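Local atomic coordinates of uncharacterized protein (Clostridium leptum, PDB entry 4PW1), a protein that is of unknown function, a DUF6836 family member whose two copies in the assembly each build an antiparallel beta sheet surrounded by helices. Residues N220-A224 and V235-I241; A173-F177 and E243-F248. All blocks are in the same frame, centred on the assembly; numbering follows the deposited sequence.

Contact 1: residues N220-A224 and V235-I241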
# COMPACT_ATOMS: atom_id res chain seq x y z
N ASN B 220 0.90 -10.62 -8.23
CA ASN B 220 0.31 -11.60 -9.14
C ASN B 220 -1.23 -11.69 -9.03
O ASN B 220 -1.82 -12.59 -9.60
CB ASN B 220 0.94 -13.01 -8.95
CG ASN B 220 0.79 -13.89 -10.21
OD1 ASN B 220 0.99 -13.42 -11.32
ND2 ASN B 220 0.41 -15.15 -10.03
N HIS B 221 -1.86 -10.72 -8.38
CA HIS B 221 -3.30 -10.63 -8.31
C HIS B 221 -3.80 -9.33 -8.82
O HIS B 221 -3.06 -8.34 -8.92
CB HIS B 221 -3.75 -10.80 -6.86
CG HIS B 221 -3.49 -12.16 -6.35
ND1 HIS B 221 -2.32 -12.49 -5.71
CD2 HIS B 221 -4.21 -13.30 -6.45
CE1 HIS B 221 -2.35 -13.77 -5.40
NE2 HIS B 221 -3.48 -14.28 -5.84
N ILE B 222 -5.08 -9.32 -9.18
CA ILE B 222 -5.79 -8.08 -9.41
C ILE B 222 -6.60 -7.74 -8.17
O ILE B 222 -7.37 -8.59 -7.64
CB ILE B 222 -6.68 -8.14 -10.63
CG1 ILE B 222 -5.82 -8.39 -11.86
CG2 ILE B 222 -7.53 -6.85 -10.80
CD1 ILE B 222 -6.64 -8.63 -13.13
N TYR B 223 -6.44 -6.50 -7.71
CA TYR B 223 -7.23 -5.97 -6.57
C TYR B 223 -8.37 -5.14 -7.14
O TYR B 223 -8.16 -4.10 -7.74
CB TYR B 223 -6.35 -5.12 -5.65
CG TYR B 223 -5.45 -5.91 -4.73
CD1 TYR B 223 -5.02 -7.17 -5.04
CD2 TYR B 223 -4.95 -5.35 -3.57
CE1 TYR B 223 -4.18 -7.88 -4.20
CE2 TYR B 223 -4.11 -6.05 -2.73
CZ TYR B 223 -3.76 -7.33 -3.05
OH TYR B 223 -2.90 -8.01 -2.25
N ALA B 224 -9.58 -5.64 -6.98
CA ALA B 224 -10.78 -4.96 -7.44
C ALA B 224 -11.32 -4.15 -6.30
O ALA B 224 -11.64 -4.69 -5.24
CB ALA B 224 -11.79 -5.99 -7.86
N VAL B 235 -11.80 -4.45 -0.97
CA VAL B 235 -11.01 -4.98 -2.05
C VAL B 235 -11.31 -6.44 -2.19
O VAL B 235 -11.37 -7.18 -1.21
CB VAL B 235 -9.51 -4.80 -1.76
CG1 VAL B 235 -8.70 -5.40 -2.87
CG2 VAL B 235 -9.18 -3.35 -1.59
N LEU B 236 -11.64 -6.84 -3.42
CA LEU B 236 -11.74 -8.24 -3.78
C LEU B 236 -10.45 -8.64 -4.47
O LEU B 236 -10.01 -7.97 -5.37
CB LEU B 236 -12.93 -8.45 -4.70
CG LEU B 236 -14.28 -8.27 -4.04
CD1 LEU B 236 -15.40 -8.32 -5.09
CD2 LEU B 236 -14.50 -9.36 -3.01
N ILE B 237 -9.84 -9.74 -4.03
CA ILE B 237 -8.56 -10.19 -4.52
C ILE B 237 -8.75 -11.28 -5.55
O ILE B 237 -9.18 -12.40 -5.20
CB ILE B 237 -7.69 -10.75 -3.37
CG1 ILE B 237 -7.55 -9.69 -2.28
CG2 ILE B 237 -6.34 -11.23 -3.87
CD1 ILE B 237 -6.91 -10.24 -1.03
N TYR B 238 -8.49 -10.94 -6.80
CA TYR B 238 -8.73 -11.82 -7.93
C TYR B 238 -7.44 -12.46 -8.41
O TYR B 238 -6.45 -11.76 -8.64
CB TYR B 238 -9.38 -11.05 -9.06
CG TYR B 238 -9.83 -11.87 -10.24
CD1 TYR B 238 -11.03 -12.60 -10.19
CD2 TYR B 238 -9.12 -11.87 -11.44
CE1 TYR B 238 -11.48 -13.30 -11.28
CE2 TYR B 238 -9.58 -12.58 -12.54
CZ TYR B 238 -10.76 -13.30 -12.45
OH TYR B 238 -11.24 -14.00 -13.53
N SER B 239 -7.48 -13.79 -8.56
CA SER B 239 -6.41 -14.53 -9.19
C SER B 239 -6.68 -14.68 -10.71
O SER B 239 -7.67 -15.30 -11.11
CB SER B 239 -6.28 -15.90 -8.59
OG SER B 239 -5.48 -16.70 -9.42
N PRO B 240 -5.80 -14.11 -11.56
CA PRO B 240 -5.94 -14.30 -13.00
C PRO B 240 -5.62 -15.75 -13.40
O PRO B 240 -6.13 -16.22 -14.38
CB PRO B 240 -4.92 -13.31 -13.59
CG PRO B 240 -3.88 -13.20 -12.53
CD PRO B 240 -4.67 -13.23 -11.24
N ILE B 241 -4.85 -16.48 -12.61
CA ILE B 241 -4.57 -17.87 -12.91
C ILE B 241 -5.83 -18.74 -12.64
O ILE B 241 -6.26 -19.50 -13.51
CB ILE B 241 -3.39 -18.38 -12.09
CG1 ILE B 241 -2.15 -17.48 -12.30
CG2 ILE B 241 -3.10 -19.82 -12.43
CD1 ILE B 241 -1.77 -17.28 -13.75
O HOH W 1 -2.93 -15.16 -9.20
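Ile237 CG2 is shared between the rings of His221 and Tyr223 on one face of a two-stranded antiparallel ladder, 3.9 Å from His221 CG and 4.0 Å from Tyr223 CE1. Ile237 CG1, beside the backbone N (chi1 -56°), lies over one face of the Tyr223 ring, 4.3 Å above its plane and offset toward the rim, the two side chains running side by side. Val235 CG1 lies obliquely 3.7 Å from Tyr223 CB. The imidazole CD2 of His221 lies 3.7 Å from Ser239 CA, with Tyr238 O at the ring's edge, near its plane, and ND1 is hydrogen-bonded to the carbonyl oxygen of Asp219. Leu28 packs on the same face.

Ile222, Ala224, Leu236 and Tyr238 occupy the opposite face, under helix 122-141. Tyr238 CG is anti to the backbone N (chi1 -173°), which leads the end of the ring away from the partner strand; the CB atoms of Ile222 and Tyr238 are 4.3 Å apart, and Ile222 CD1 reaches the ring obliquely. Paired backbone bonds fix the register, Ile222 with Tyr238 and Ala224 with Leu236, with an N-H...O angle of 169° from Ala224 N to Leu236 O. Past the Ile222-Tyr238 pair, a water donates to Asn220 O and accepts from Ser239 OG, which is also hydrogen-bonded to Glu242 N, and Pro240 CD rests 3.3 Å from Asn220 O. This is the open end of the beta hairpin of strands 221-227 and 233-239.

Contact 2: residues A173-F177 and E243-F248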
# COMPACT_ATOMS: atom_id res chain seq x y z
N ALA B 173 -17.21 -14.50 -11.70
CA ALA B 173 -16.44 -14.44 -10.46
C ALA B 173 -17.25 -13.85 -9.28
O ALA B 173 -17.05 -14.25 -8.11
CB ALA B 173 -15.15 -13.65 -10.67
N PHE B 174 -18.13 -12.90 -9.59
CA PHE B 174 -18.90 -12.21 -8.55
C PHE B 174 -19.94 -13.17 -8.02
O PHE B 174 -20.02 -13.35 -6.83
CB PHE B 174 -19.50 -10.89 -9.06
CG PHE B 174 -18.46 -9.86 -9.40
CD1 PHE B 174 -17.92 -9.07 -8.41
CD2 PHE B 174 -17.97 -9.75 -10.69
CE1 PHE B 174 -16.95 -8.14 -8.69
CE2 PHE B 174 -16.97 -8.83 -10.98
CZ PHE B 174 -16.44 -8.02 -9.97
N TYR B 175 -20.69 -13.82 -8.92
CA TYR B 175 -21.68 -14.80 -8.50
C TYR B 175 -21.05 -15.91 -7.66
O TYR B 175 -21.62 -16.32 -6.64
CB TYR B 175 -22.41 -15.42 -9.69
CG TYR B 175 -23.29 -14.50 -10.49
CD1 TYR B 175 -23.83 -13.33 -9.94
CD2 TYR B 175 -23.65 -14.84 -11.79
CE1 TYR B 175 -24.68 -12.51 -10.68
CE2 TYR B 175 -24.50 -14.03 -12.55
CZ TYR B 175 -25.02 -12.87 -12.00
OH TYR B 175 -25.85 -12.04 -12.75
N MSE B 176 -19.88 -16.41 -8.07
CA MSE B 176 -19.26 -17.52 -7.37
C MSE B 176 -18.84 -17.09 -5.99
O MSE B 176 -19.03 -17.84 -4.99
CB MSE B 176 -18.02 -18.05 -8.07
CG MSE B 176 -18.41 -18.75 -9.36
SE MSE B 176 -16.79 -19.52 -10.21
CE MSE B 176 -15.43 -18.07 -10.37
N PHE B 177 -18.25 -15.91 -5.91
CA PHE B 177 -17.77 -15.42 -4.61
C PHE B 177 -18.95 -15.14 -3.66
O PHE B 177 -18.93 -15.55 -2.52
CB PHE B 177 -16.93 -14.18 -4.78
CG PHE B 177 -16.47 -13.59 -3.47
CD1 PHE B 177 -15.49 -14.22 -2.72
CD2 PHE B 177 -17.05 -12.43 -2.99
CE1 PHE B 177 -15.10 -13.68 -1.50
CE2 PHE B 177 -16.65 -11.88 -1.80
CZ PHE B 177 -15.67 -12.51 -1.06
N GLU B 243 -8.86 -17.59 -12.15
CA GLU B 243 -10.06 -16.90 -12.62
C GLU B 243 -11.18 -16.87 -11.57
O GLU B 243 -12.34 -17.11 -11.85
CB GLU B 243 -10.54 -17.52 -13.93
CG GLU B 243 -9.47 -17.42 -15.02
CD GLU B 243 -10.07 -17.60 -16.41
OE1 GLU B 243 -10.35 -18.75 -16.78
OE2 GLU B 243 -10.32 -16.59 -17.09
N ARG B 244 -10.80 -16.51 -10.35
CA ARG B 244 -11.78 -16.31 -9.31
C ARG B 244 -11.22 -15.44 -8.20
O ARG B 244 -10.00 -15.20 -8.13
CB ARG B 244 -12.20 -17.66 -8.73
CG ARG B 244 -11.08 -18.45 -8.12
CD ARG B 244 -11.64 -19.23 -6.95
NE ARG B 244 -10.62 -19.98 -6.29
CZ ARG B 244 -10.70 -20.43 -5.03
NH1 ARG B 244 -11.78 -20.22 -4.28
NH2 ARG B 244 -9.65 -21.08 -4.51
N PHE B 245 -12.12 -14.96 -7.37
CA PHE B 245 -11.74 -14.25 -6.17
C PHE B 245 -11.19 -15.20 -5.11
O PHE B 245 -11.80 -16.23 -4.80
CB PHE B 245 -12.90 -13.42 -5.66
CG PHE B 245 -13.26 -12.27 -6.56
CD1 PHE B 245 -12.34 -11.25 -6.81
CD2 PHE B 245 -14.52 -12.18 -7.13
CE1 PHE B 245 -12.69 -10.18 -7.63
CE2 PHE B 245 -14.86 -11.13 -7.94
CZ PHE B 245 -13.95 -10.13 -8.22
N VAL B 246 -9.98 -14.92 -4.62
CA VAL B 246 -9.36 -15.75 -3.62
C VAL B 246 -9.31 -15.09 -2.25
O VAL B 246 -8.76 -15.63 -1.31
CB VAL B 246 -7.96 -16.23 -4.05
CG1 VAL B 246 -8.07 -17.09 -5.30
CG2 VAL B 246 -7.04 -15.05 -4.29
N GLY B 247 -9.88 -13.91 -2.14
CA GLY B 247 -9.92 -13.20 -0.89
C GLY B 247 -10.62 -11.88 -0.95
O GLY B 247 -11.04 -11.44 -2.03
N PHE B 248 -10.74 -11.23 0.20
CA PHE B 248 -11.29 -9.92 0.30
C PHE B 248 -10.84 -9.23 1.57
O PHE B 248 -10.37 -9.87 2.50
CB PHE B 248 -12.83 -9.92 0.27
CG PHE B 248 -13.45 -10.38 1.56
CD1 PHE B 248 -13.61 -11.73 1.83
CD2 PHE B 248 -13.88 -9.47 2.52
CE1 PHE B 248 -14.18 -12.16 3.03
CE2 PHE B 248 -14.42 -9.90 3.74
CZ PHE B 248 -14.57 -11.25 3.98
O HOH W 2 -14.80 -15.78 -7.62
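Phe245 drives its ring into the side of helix 173-177, meeting Phe174, Phe177 and Ala173 together. Its CZ and CE2 edge stands over one face of the Phe174 ring, an edge-to-face pair with centroids 5.0 Å apart and planes at 65°. The edge of Phe245 is also turned toward the face of Phe177, an offset edge-to-face pair with planes at 70°. Ala173 adds its CB methyl against Phe245 CE2, at 3.7 Å.

Phe248 joins these rings in an aromatic cluster between helix and sheet, in a fold whose antiparallel sheet is surrounded by helices. Phe177 reaches it because its CG is anti to the backbone N (chi1 177°), which extends the ring toward the strand. Phe177 CZ then comes within 3.6 Å of Phe248 CD1. Leu132 of helix 122-141 packs on both Phe174 and Phe245.

A water takes the N-H of Phe245 and donates to the carbonyl oxygen of Ala173, with 2.8 Å between that oxygen and the water; the carbonyl also accepts the helical bond from Phe177 N. Nearer the start of the strand, the selenomethionine Met176 lays CE 3.6 Å from Arg244 CB, while the guanidinium of Arg244 turns away to a salt bridge with Glu242.

The two contacts have centres about 9 Å apart and share one sheet, in which strands 233-239 and 244-251 are neighbours. Along the chain contact 1 is nested within contact 2: helix 173-190 comes first, the hairpin of strands 221-227 and 233-239 follows, and strand 244-251 closes the loop. They touch directly, since Ile237 of contact 1 is probably hydrogen-bonded through its backbone to Val246 and Gly247 of contact 2, which together form a classic beta bulge opposite it. Leu236 and Tyr238 also pack against Phe245. The hairpin face bearing these side chains is thus continuous with the aromatic cluster, and helix 173-190 packs on the same face of the antiparallel sheet that the hairpin helps to form.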